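Local coordinates for putative methylthioribose-1-phosphate isomerase (Pyrococcus horikoshii OT3, PDB 6A34), which probably catalyses the interconversion of methylthioribose 1-phosphate and methylthioribulose 1-phosphate in the methionine salvage pathway, at residues 152-163 / 181-189. Residues are numbered along the deposited sequence; the frame is centred on the assembly and turned at random.
Sequences HYGAEVLPEGNI and GSVVRVMHK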
# COMPACT_ATOMS: atom_id res chain seq x y z
N HIS A 152 -23.12 -8.43 -16.86
CA HIS A 152 -24.56 -8.46 -16.63
C HIS A 152 -24.87 -9.41 -15.47
O HIS A 152 -25.72 -9.08 -14.63
CB HIS A 152 -25.36 -8.80 -17.90
CG HIS A 152 -25.30 -7.74 -18.94
ND1 HIS A 152 -24.23 -7.61 -19.81
CD2 HIS A 152 -26.12 -6.70 -19.21
CE1 HIS A 152 -24.42 -6.55 -20.59
NE2 HIS A 152 -25.57 -5.97 -20.23
N TYR A 153 -24.20 -10.57 -15.41
CA TYR A 153 -24.38 -11.51 -14.27
C TYR A 153 -23.96 -10.86 -12.96
O TYR A 153 -24.68 -10.92 -11.99
CB TYR A 153 -23.56 -12.78 -14.43
CG TYR A 153 -24.16 -13.80 -15.36
CD1 TYR A 153 -25.42 -14.31 -15.12
CD2 TYR A 153 -23.44 -14.29 -16.44
CE1 TYR A 153 -25.98 -15.27 -15.94
CE2 TYR A 153 -23.99 -15.24 -17.29
CZ TYR A 153 -25.26 -15.72 -17.04
OH TYR A 153 -25.80 -16.67 -17.83
N GLY A 154 -22.81 -10.17 -12.97
CA GLY A 154 -22.29 -9.50 -11.78
C GLY A 154 -23.17 -8.34 -11.35
O GLY A 154 -23.37 -8.13 -10.17
N ALA A 155 -23.68 -7.59 -12.33
CA ALA A 155 -24.52 -6.43 -12.03
C ALA A 155 -25.85 -6.85 -11.36
O ALA A 155 -26.39 -6.04 -10.61
CB ALA A 155 -24.76 -5.62 -13.29
N GLU A 156 -26.34 -8.07 -11.60
CA GLU A 156 -27.57 -8.59 -10.95
C GLU A 156 -27.35 -8.81 -9.44
O GLU A 156 -28.29 -8.70 -8.67
CB GLU A 156 -28.02 -9.97 -11.47
CG GLU A 156 -28.57 -9.99 -12.89
CD GLU A 156 -29.81 -9.17 -13.18
OE1 GLU A 156 -30.03 -8.83 -14.37
OE2 GLU A 156 -30.57 -8.86 -12.23
N VAL A 157 -26.14 -9.20 -9.03
CA VAL A 157 -25.91 -9.75 -7.69
C VAL A 157 -25.26 -8.72 -6.77
O VAL A 157 -25.43 -8.83 -5.58
CB VAL A 157 -25.08 -11.06 -7.73
CG1 VAL A 157 -25.84 -12.21 -8.40
CG2 VAL A 157 -23.72 -10.87 -8.36
N LEU A 158 -24.48 -7.76 -7.29
CA LEU A 158 -23.93 -6.70 -6.44
C LEU A 158 -25.05 -5.75 -6.03
O LEU A 158 -25.95 -5.46 -6.81
CB LEU A 158 -22.86 -5.88 -7.16
CG LEU A 158 -21.55 -6.56 -7.51
CD1 LEU A 158 -20.44 -5.53 -7.66
CD2 LEU A 158 -21.16 -7.60 -6.49
N PRO A 159 -24.95 -5.16 -4.83
CA PRO A 159 -25.86 -4.08 -4.44
C PRO A 159 -25.53 -2.78 -5.18
O PRO A 159 -24.38 -2.56 -5.57
CB PRO A 159 -25.58 -3.97 -2.94
CG PRO A 159 -24.11 -4.28 -2.84
CD PRO A 159 -23.91 -5.41 -3.83
N GLU A 160 -26.54 -1.92 -5.35
CA GLU A 160 -26.34 -0.53 -5.65
C GLU A 160 -25.56 0.09 -4.51
O GLU A 160 -25.80 -0.24 -3.33
CB GLU A 160 -27.61 0.33 -5.67
CG GLU A 160 -28.82 -0.32 -6.30
CD GLU A 160 -29.85 0.70 -6.75
OE1 GLU A 160 -30.74 0.31 -7.54
OE2 GLU A 160 -29.74 1.90 -6.30
N GLY A 161 -24.68 1.03 -4.86
CA GLY A 161 -24.03 1.86 -3.90
C GLY A 161 -22.57 1.94 -4.20
O GLY A 161 -22.19 2.10 -5.32
N ASN A 162 -21.78 1.71 -3.16
CA ASN A 162 -20.39 1.92 -3.14
C ASN A 162 -19.72 0.54 -3.22
O ASN A 162 -19.90 -0.31 -2.34
CB ASN A 162 -20.02 2.71 -1.88
CG ASN A 162 -20.76 4.04 -1.76
OD1 ASN A 162 -21.22 4.61 -2.76
ND2 ASN A 162 -20.85 4.55 -0.55
N ILE A 163 -18.96 0.35 -4.29
CA ILE A 163 -18.20 -0.85 -4.56
C ILE A 163 -16.71 -0.54 -4.41
O ILE A 163 -16.28 0.55 -4.75
CB ILE A 163 -18.48 -1.33 -5.99
CG1 ILE A 163 -19.98 -1.44 -6.27
CG2 ILE A 163 -17.73 -2.63 -6.23
CD1 ILE A 163 -20.72 -2.33 -5.29
N GLY A 181 -14.27 -4.75 -14.76
CA GLY A 181 -14.62 -3.54 -15.54
C GLY A 181 -16.00 -3.63 -16.19
O GLY A 181 -16.72 -2.67 -16.26
N SER A 182 -16.37 -4.82 -16.67
CA SER A 182 -17.66 -5.02 -17.29
C SER A 182 -18.77 -4.85 -16.27
O SER A 182 -19.78 -4.23 -16.55
CB SER A 182 -17.76 -6.35 -17.96
OG SER A 182 -18.88 -6.35 -18.82
N VAL A 183 -18.54 -5.38 -15.07
CA VAL A 183 -19.58 -5.37 -14.05
C VAL A 183 -19.86 -3.93 -13.65
O VAL A 183 -21.01 -3.54 -13.59
CB VAL A 183 -19.19 -6.23 -12.83
CG1 VAL A 183 -20.14 -6.02 -11.66
CG2 VAL A 183 -19.16 -7.70 -13.20
N VAL A 184 -18.80 -3.18 -13.35
CA VAL A 184 -18.94 -1.80 -12.92
C VAL A 184 -19.43 -0.91 -14.08
O VAL A 184 -20.15 0.07 -13.84
CB VAL A 184 -17.66 -1.26 -12.27
CG1 VAL A 184 -17.33 -2.03 -11.00
CG2 VAL A 184 -16.48 -1.25 -13.22
N ARG A 185 -19.09 -1.26 -15.33
CA ARG A 185 -19.63 -0.46 -16.48
C ARG A 185 -21.15 -0.69 -16.62
O ARG A 185 -21.90 0.25 -16.72
CB ARG A 185 -18.84 -0.78 -17.76
CG ARG A 185 -17.50 -0.05 -17.79
CD ARG A 185 -16.62 -0.54 -18.93
NE ARG A 185 -15.51 0.39 -19.15
CZ ARG A 185 -14.30 0.26 -18.63
NH1 ARG A 185 -13.96 -0.89 -18.06
NH2 ARG A 185 -13.45 1.27 -18.67
N VAL A 186 -21.61 -1.93 -16.48
CA VAL A 186 -23.03 -2.18 -16.54
C VAL A 186 -23.74 -1.47 -15.38
O VAL A 186 -24.78 -0.83 -15.57
CB VAL A 186 -23.33 -3.68 -16.55
CG1 VAL A 186 -24.80 -3.94 -16.38
CG2 VAL A 186 -22.82 -4.34 -17.81
N MET A 187 -23.17 -1.57 -14.17
CA MET A 187 -23.74 -0.94 -13.01
C MET A 187 -23.83 0.57 -13.24
O MET A 187 -24.81 1.20 -12.84
CB MET A 187 -22.91 -1.24 -11.75
CG MET A 187 -23.04 -2.67 -11.28
SD MET A 187 -22.17 -3.01 -9.73
CE MET A 187 -23.13 -2.02 -8.58
N HIS A 188 -22.79 1.16 -13.84
CA HIS A 188 -22.73 2.62 -14.03
C HIS A 188 -23.85 3.07 -14.98
O HIS A 188 -24.56 4.04 -14.71
CB HIS A 188 -21.34 3.06 -14.51
CG HIS A 188 -21.26 4.50 -14.88
ND1 HIS A 188 -21.27 5.51 -13.94
CD2 HIS A 188 -21.19 5.12 -16.08
CE1 HIS A 188 -21.18 6.68 -14.54
NE2 HIS A 188 -21.14 6.47 -15.84
N LYS A 189 -24.00 2.35 -16.09
CA LYS A 189 -25.08 2.61 -17.05
C LYS A 189 -26.44 2.49 -16.36
O LYS A 189 -27.36 3.28 -16.66
CB LYS A 189 -25.06 1.62 -18.22
CG LYS A 189 -24.70 2.22 -19.56
CD LYS A 189 -23.36 2.94 -19.52
CE LYS A 189 -23.44 4.39 -19.94
NZ LYS A 189 -22.09 4.98 -20.07
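Met187 of helix 181-189 reaches into the bend formed by Ala155, Leu158, Pro159 and Ile163. Its chain runs extended to the sulfur and then turns at the last torsion (chi3 67°), which brings CE to 3.3 Å from Pro159 O. The turn also sets Met187 CE end-on against Ile163, 3.9 Å from CG1 with CD1 scarcely farther. Leu158 crosses this chain at about a right angle, with CD1 3.7 Å from Met187 SD. The same CD1 methyl also meets Val183 CG1, so it bridges two residues one turn apart on helix 181-189. Shortening Met187 to an alanine would probably open a gap between Leu158 and Ile163 and strip both, and Ala155, of the apolar partner they share.

Where the helices approach, Gly154 lets Val183 lie directly on the backbone, CG1 being 3.8 Å from Gly154 C; a CB on Gly154 would collide with Val183 CG2. One turn further along, Val186 divides its two methyls: CG1 packs on Ala155 CB at 3.5 Å, while CG2 sits over the His152 ring in a CH-pi contact, 4.0 Å from the centroid. The ring is also held by a hydrogen bond from ND1 to Leu148 O.

The axes of helices 152-157 and 181-189 approach to 7.8 Å, with a crossing angle of -61°. Helix 181-189 supplies the helix of the beta-alpha-beta crossover joining strands 161-165 and 193-199 in the Rossmann-like sheet, packed here against the end of the helix that leads into its first strand.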